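Local atomic coordinates of putative metal-sulfur cluster biosynthesis proteins YuaD (Bacillus subtilis, PDB entry 1ORU), a protein that is of uncertain function but may bind molybdenum and pyridoxal phosphate and perhaps takes part in metal-sulfur cluster biosynthesis. Residues M8-E13 with D177-H182; I74-E79 with L158-I163. All coordinates share one frame; numbering follows the deposited sequence.

Contact 1: M8-E13 with D177-H182; sequences MTAKAE and DEIEVH
Met8 to Lys11 pair with Val181 back to Glu178 as adjacent antiparallel strands, twisted enough that the two short axes stand at 136° to each other. Met8 with Val181 and Ala10 with Ile179 are hydrogen-bonded pairs with two backbone bonds each, and they alternate with the non-hydrogen-bonded pairs Thr9-Glu180 and Lys11-Glu178. Ala12 N adds a nearly straight fifth bond to Asp177 O at 2.8 Å. The bond from Ile179 N to Ala10 O is equally short, 2.8 Å, yet its donor rides 46° out of the carbonyl plane.

Met8, Ala10, Ile179 and Val181 put their side chains on the same face of the sheet. Met8, a selenomethionine, lays CG 3.6 Å from Val181 CB in one of its two conformers. With chi1 at 54°, Ile179 CG1 lies between its own backbone N and carbonyl carbon, which presses it against Ala10, 3.4 Å from Ala10 C and 3.7 Å from Ala10 CB. Trimming Ile179 to an alanine removes both branches beyond CB and would probably leave a gap beside Ala10, with Val100 and Ile115 losing part of their packing. On the other face Thr9 reaches diagonally to Glu178, its CG2 only 3.3 Å from Glu178 CG. The Glu180 chain bends at chi2, bringing its carboxylate back beside Thr9, where a water donates to Glu180 OE1 at 2.7 Å and also bonds Thr9 OG1 at 3.2 Å.

Asp177 sends its carboxylate away from strand 5-17, to the backbone N of Tyr174. Phe117 also packs on Ile179, while Met103 touches Ala10. In the curled mixed sheet strand 5-17 also pairs with strand 98-101, where Lys11 bonds to Ser101 through the backbone, and strand 178-184 with strand 114-116, where Glu180 bonds to Ile116.

Contact 2: I74-E79 with L158-I163; sequences IEECNE and LGIRGI
Gly159 meets the helix at the margin of the contact, its O 4.2 Å from Glu76 OE2. Its backbone takes a positive phi, 88°, at which a CB would jam against the carbonyl O of Leu158, so the turn itself calls for glycine.

Ile160 carries most of the contact. Its carbonyl O sits 3.5 Å from Glu76 CB, and its CA is 3.9 Å from Glu76 CD, so the glutamate chain lies close along the Ile160 backbone, and the two side chains cross obliquely. The first torsion, chi1 56°, tucks CG1 over its own backbone and leaves CG2 and CD1 both facing Glu79: CG2 approaches Glu79 OE2 at 3.9 Å, while CD1 meets Glu79 CB at 4.1 Å. The side chains of Ile160 and Glu79 cross at about a right angle, and the methyls rest on the glutamate by van der Waals contact.

Arg161 then turns away from the helix, with NH2 bonded to Leu94 O. At Gly162 the backbone N comes within 3.8 Å of Glu76 OE1 but is joined to it indirectly: Thr107 OG1 hydrogen-bonds both atoms, tying the buried carboxylate to the loop.

Ile160 also packs on Ile80 and Lys83, farther along helix 74-84. The loop leads from helix 149-156 and lies against helix 74-84 just before strand 163-169 joins strand 69-73, where Ile163 bonds to Ile71.

The centres of contact 1 and contact 2 lie 16 Å apart, and the two regions meet where Glu13 CG packs 4.0 Å from Ile74 CG1. Along the chain contact 2 is nested inside the loop that contact 1 closes: 8-13 comes first, then 74-79, 158-163 and finally 177-182. Contact 1 lies within the curled mixed sheet, joining strands from near both chain ends. Contact 2 joins a helix and a loop that directly adjoin strands 69-73 and 163-169 of that same sheet. Strand 98-101, paired with both 5-17 and 69-73, connects the two regions, so the strands near the two chain ends and the helix-loop contact belong to one curled sheet and its surroundings.

Contact 1: M8-E13 with D177-H182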
loop_
_atom_site.group_PDB
_atom_site.type_symbol
_atom_site.label_atom_id
_atom_site.label_comp_id
_atom_site.label_asym_id
_atom_site.label_seq_id
_atom_site.Cartn_x
_atom_site.Cartn_y
_atom_site.Cartn_z
HETATM N N MSE A 8 13.640 -3.155 14.009
HETATM C CA MSE A 8 14.014 -4.470 14.517
HETATM C C MSE A 8 14.800 -5.228 13.449
HETATM O O MSE A 8 14.610 -5.002 12.252
HETATM C CB MSE A 8 12.764 -5.259 14.916
HETATM C CG MSE A 8 11.738 -5.420 13.804
HETATM SE SE MSE A 8 10.042 -6.116 14.428
HETATM C CE MSE A 8 9.182 -4.443 14.852
ATOM N N THR A 9 15.686 -6.118 13.885
ATOM C CA THR A 9 16.499 -6.899 12.963
ATOM C C THR A 9 15.966 -8.322 12.848
ATOM O O THR A 9 15.587 -8.933 13.849
ATOM C CB THR A 9 17.964 -6.948 13.442
ATOM O OG1 THR A 9 18.503 -5.620 13.444
ATOM C CG2 THR A 9 18.802 -7.826 12.523
ATOM N N ALA A 10 15.915 -8.829 11.620
ATOM C CA ALA A 10 15.465 -10.191 11.361
ATOM C C ALA A 10 16.373 -10.779 10.287
ATOM O O ALA A 10 17.410 -10.196 9.953
ATOM C CB ALA A 10 14.010 -10.210 10.906
ATOM N N LYS A 11 15.974 -11.917 9.730
ATOM C CA LYS A 11 16.795 -12.592 8.741
ATOM C C LYS A 11 16.018 -13.235 7.602
ATOM O O LYS A 11 14.933 -13.771 7.802
ATOM C CB LYS A 11 17.632 -13.667 9.448
ATOM C CG LYS A 11 18.495 -14.533 8.544
ATOM C CD LYS A 11 19.277 -15.548 9.381
ATOM C CE LYS A 11 20.175 -16.432 8.541
ATOM N NZ LYS A 11 20.873 -17.454 9.382
ATOM N N ALA A 12 16.589 -13.172 6.402
ATOM C CA ALA A 12 15.980 -13.794 5.236
ATOM C C ALA A 12 16.606 -15.188 5.167
ATOM O O ALA A 12 17.739 -15.340 4.704
ATOM C CB ALA A 12 16.311 -12.997 3.974
ATOM N N GLU A 13 15.883 -16.194 5.658
ATOM C CA GLU A 13 16.372 -17.576 5.661
ATOM C C GLU A 13 16.414 -18.179 4.269
ATOM O O GLU A 13 17.320 -18.952 3.950
ATOM C CB GLU A 13 15.491 -18.471 6.539
ATOM C CG GLU A 13 15.545 -18.187 8.022
ATOM C CD GLU A 13 16.857 -18.617 8.671
ATOM O OE1 GLU A 13 17.711 -19.225 7.986
ATOM O OE2 GLU A 13 17.027 -18.351 9.877
ATOM N N ASP A 177 20.690 -13.075 4.372
ATOM C CA ASP A 177 20.796 -11.640 4.606
ATOM C C ASP A 177 20.105 -11.222 5.892
ATOM O O ASP A 177 19.001 -11.674 6.190
ATOM C CB ASP A 177 20.144 -10.851 3.465
ATOM C CG ASP A 177 21.096 -10.552 2.330
ATOM O OD1 ASP A 177 22.291 -10.909 2.438
ATOM O OD2 ASP A 177 20.643 -9.945 1.330
ATOM N N GLU A 178 20.759 -10.347 6.647
ATOM C CA GLU A 178 20.161 -9.823 7.864
ATOM C C GLU A 178 19.297 -8.668 7.351
ATOM O O GLU A 178 19.750 -7.865 6.532
ATOM C CB GLU A 178 21.246 -9.304 8.806
ATOM C CG GLU A 178 20.810 -9.205 10.256
ATOM C CD GLU A 178 21.932 -8.753 11.172
ATOM O OE1 GLU A 178 22.363 -7.586 11.057
ATOM O OE2 GLU A 178 22.385 -9.568 12.001
ATOM N N ILE A 179 18.046 -8.594 7.789
ATOM C CA ILE A 179 17.182 -7.524 7.324
ATOM C C ILE A 179 16.796 -6.559 8.434
ATOM O O ILE A 179 16.761 -6.918 9.618
ATOM C CB ILE A 179 15.898 -8.079 6.664
ATOM C CG1 ILE A 179 15.183 -9.047 7.613
ATOM C CG2 ILE A 179 16.259 -8.761 5.358
ATOM C CD1 ILE A 179 13.832 -9.526 7.091
ATOM N N GLU A 180 16.515 -5.325 8.032
ATOM C CA GLU A 180 16.123 -4.271 8.953
ATOM C C GLU A 180 14.642 -4.008 8.729
ATOM O O GLU A 180 14.246 -3.600 7.640
ATOM C CB GLU A 180 16.917 -3.002 8.647
ATOM C CG GLU A 180 16.776 -1.902 9.674
ATOM C CD GLU A 180 17.597 -2.168 10.917
ATOM O OE1 GLU A 180 17.620 -1.296 11.812
ATOM O OE2 GLU A 180 18.222 -3.250 10.994
ATOM N N VAL A 181 13.823 -4.253 9.748
ATOM C CA VAL A 181 12.390 -4.032 9.617
ATOM C C VAL A 181 11.997 -2.726 10.292
ATOM O O VAL A 181 12.330 -2.499 11.457
ATOM C CB VAL A 181 11.582 -5.194 10.246
ATOM C CG1 VAL A 181 10.079 -4.937 10.098
ATOM C CG2 VAL A 181 11.967 -6.514 9.572
ATOM N N HIS A 182 11.329 -1.857 9.536
ATOM C CA HIS A 182 10.852 -0.578 10.051
ATOM C C HIS A 182 9.344 -0.758 10.170
ATOM O O HIS A 182 8.606 -0.635 9.183
ATOM C CB HIS A 182 11.202 0.545 9.075
ATOM C CG HIS A 182 12.676 0.714 8.866
ATOM N ND1 HIS A 182 13.432 1.617 9.582
ATOM C CD2 HIS A 182 13.540 0.054 8.060
ATOM C CE1 HIS A 182 14.700 1.505 9.226
ATOM N NE2 HIS A 182 14.793 0.561 8.305
HETATM O O HOH W 1 17.214 -2.788 13.983
#

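Contact 2: I74-E79 with L158-I163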
loop_
_atom_site.group_PDB
_atom_site.type_symbol
_atom_site.label_atom_id
_atom_site.label_comp_id
_atom_site.label_asym_id
_atom_site.label_seq_id
_atom_site.Cartn_x
_atom_site.Cartn_y
_atom_site.Cartn_z
ATOM N N ILE A 74 9.351 -18.357 8.969
ATOM C CA ILE A 74 9.536 -19.757 9.338
ATOM C C ILE A 74 8.683 -20.067 10.567
ATOM O O ILE A 74 8.052 -21.126 10.646
ATOM C CB ILE A 74 11.019 -20.057 9.673
ATOM C CG1 ILE A 74 11.892 -19.864 8.424
ATOM C CG2 ILE A 74 11.157 -21.469 10.246
ATOM C CD1 ILE A 74 11.500 -20.737 7.247
ATOM N N GLU A 75 8.665 -19.139 11.523
ATOM C CA GLU A 75 7.893 -19.326 12.744
ATOM C C GLU A 75 6.402 -19.531 12.474
ATOM O O GLU A 75 5.791 -20.448 13.027
ATOM C CB GLU A 75 8.069 -18.137 13.692
ATOM C CG GLU A 75 9.465 -17.950 14.265
ATOM C CD GLU A 75 10.381 -17.157 13.349
ATOM O OE1 GLU A 75 9.863 -16.405 12.496
ATOM O OE2 GLU A 75 11.618 -17.268 13.495
ATOM N N GLU A 76 5.811 -18.683 11.634
ATOM C CA GLU A 76 4.389 -18.820 11.332
ATOM C C GLU A 76 4.095 -20.082 10.511
ATOM O O GLU A 76 3.048 -20.711 10.685
ATOM C CB GLU A 76 3.858 -17.560 10.622
ATOM C CG GLU A 76 3.919 -16.303 11.506
ATOM C CD GLU A 76 3.173 -15.105 10.927
ATOM O OE1 GLU A 76 3.231 -14.897 9.697
ATOM O OE2 GLU A 76 2.539 -14.358 11.710
ATOM N N CYS A 77 5.015 -20.465 9.631
ATOM C CA CYS A 77 4.814 -21.675 8.834
ATOM C C CYS A 77 4.780 -22.884 9.758
ATOM O O CYS A 77 4.007 -23.814 9.536
ATOM C CB CYS A 77 5.932 -21.851 7.803
ATOM S SG CYS A 77 5.788 -20.773 6.361
ATOM N N ASN A 78 5.626 -22.872 10.787
ATOM C CA ASN A 78 5.662 -23.968 11.753
ATOM C C ASN A 78 4.343 -23.968 12.512
ATOM O O ASN A 78 3.806 -25.027 12.866
ATOM C CB ASN A 78 6.820 -23.782 12.740
ATOM C CG ASN A 78 8.176 -24.054 12.111
ATOM O OD1 ASN A 78 9.218 -23.816 12.729
ATOM N ND2 ASN A 78 8.173 -24.559 10.883
ATOM N N GLU A 79 3.821 -22.772 12.756
ATOM C CA GLU A 79 2.563 -22.624 13.470
ATOM C C GLU A 79 1.435 -23.247 12.657
ATOM O O GLU A 79 0.582 -23.946 13.205
ATOM C CB GLU A 79 2.271 -21.146 13.726
ATOM C CG GLU A 79 1.449 -20.902 14.974
ATOM C CD GLU A 79 1.169 -19.431 15.210
ATOM O OE1 GLU A 79 2.076 -18.602 14.969
ATOM O OE2 GLU A 79 0.043 -19.108 15.648
ATOM N N LEU A 158 -5.243 -18.511 8.372
ATOM C CA LEU A 158 -5.737 -17.146 8.510
ATOM C C LEU A 158 -5.030 -16.431 9.658
ATOM O O LEU A 158 -5.001 -16.926 10.786
ATOM C CB LEU A 158 -7.247 -17.145 8.760
ATOM C CG LEU A 158 -7.885 -15.756 8.869
ATOM C CD1 LEU A 158 -7.710 -15.013 7.554
ATOM C CD2 LEU A 158 -9.361 -15.892 9.210
ATOM N N GLY A 159 -4.452 -15.270 9.356
ATOM C CA GLY A 159 -3.757 -14.498 10.369
ATOM C C GLY A 159 -2.293 -14.851 10.559
ATOM O O GLY A 159 -1.594 -14.183 11.321
ATOM N N ILE A 160 -1.828 -15.902 9.888
ATOM C CA ILE A 160 -0.435 -16.327 9.993
ATOM C C ILE A 160 0.081 -16.844 8.658
ATOM O O ILE A 160 0.964 -17.697 8.614
ATOM C CB ILE A 160 -0.244 -17.453 11.056
ATOM C CG1 ILE A 160 -1.157 -18.642 10.741
ATOM C CG2 ILE A 160 -0.523 -16.913 12.447
ATOM C CD1 ILE A 160 -1.020 -19.804 11.737
ATOM N N ARG A 161 -0.453 -16.318 7.563
ATOM C CA ARG A 161 -0.025 -16.780 6.253
ATOM C C ARG A 161 0.979 -15.837 5.586
ATOM O O ARG A 161 1.355 -16.041 4.434
ATOM C CB ARG A 161 -1.244 -16.998 5.350
ATOM C CG ARG A 161 -0.945 -17.770 4.070
ATOM C CD ARG A 161 -1.353 -16.960 2.863
ATOM N NE ARG A 161 -1.071 -17.623 1.591
ATOM C CZ ARG A 161 0.142 -17.815 1.079
ATOM N NH1 ARG A 161 1.229 -17.402 1.729
ATOM N NH2 ARG A 161 0.266 -18.396 -0.107
ATOM N N GLY A 162 1.419 -14.811 6.307
ATOM C CA GLY A 162 2.393 -13.891 5.738
ATOM C C GLY A 162 1.829 -12.622 5.119
ATOM O O GLY A 162 0.638 -12.332 5.230
ATOM N N ILE A 163 2.699 -11.881 4.436
ATOM C CA ILE A 163 2.330 -10.617 3.811
ATOM C C ILE A 163 2.788 -10.523 2.361
ATOM O O ILE A 163 3.533 -11.377 1.866
ATOM C CB ILE A 163 2.978 -9.438 4.572
ATOM C CG1 ILE A 163 4.511 -9.545 4.473
ATOM C CG2 ILE A 163 2.539 -9.457 6.032
ATOM C CD1 ILE A 163 5.287 -8.453 5.201
#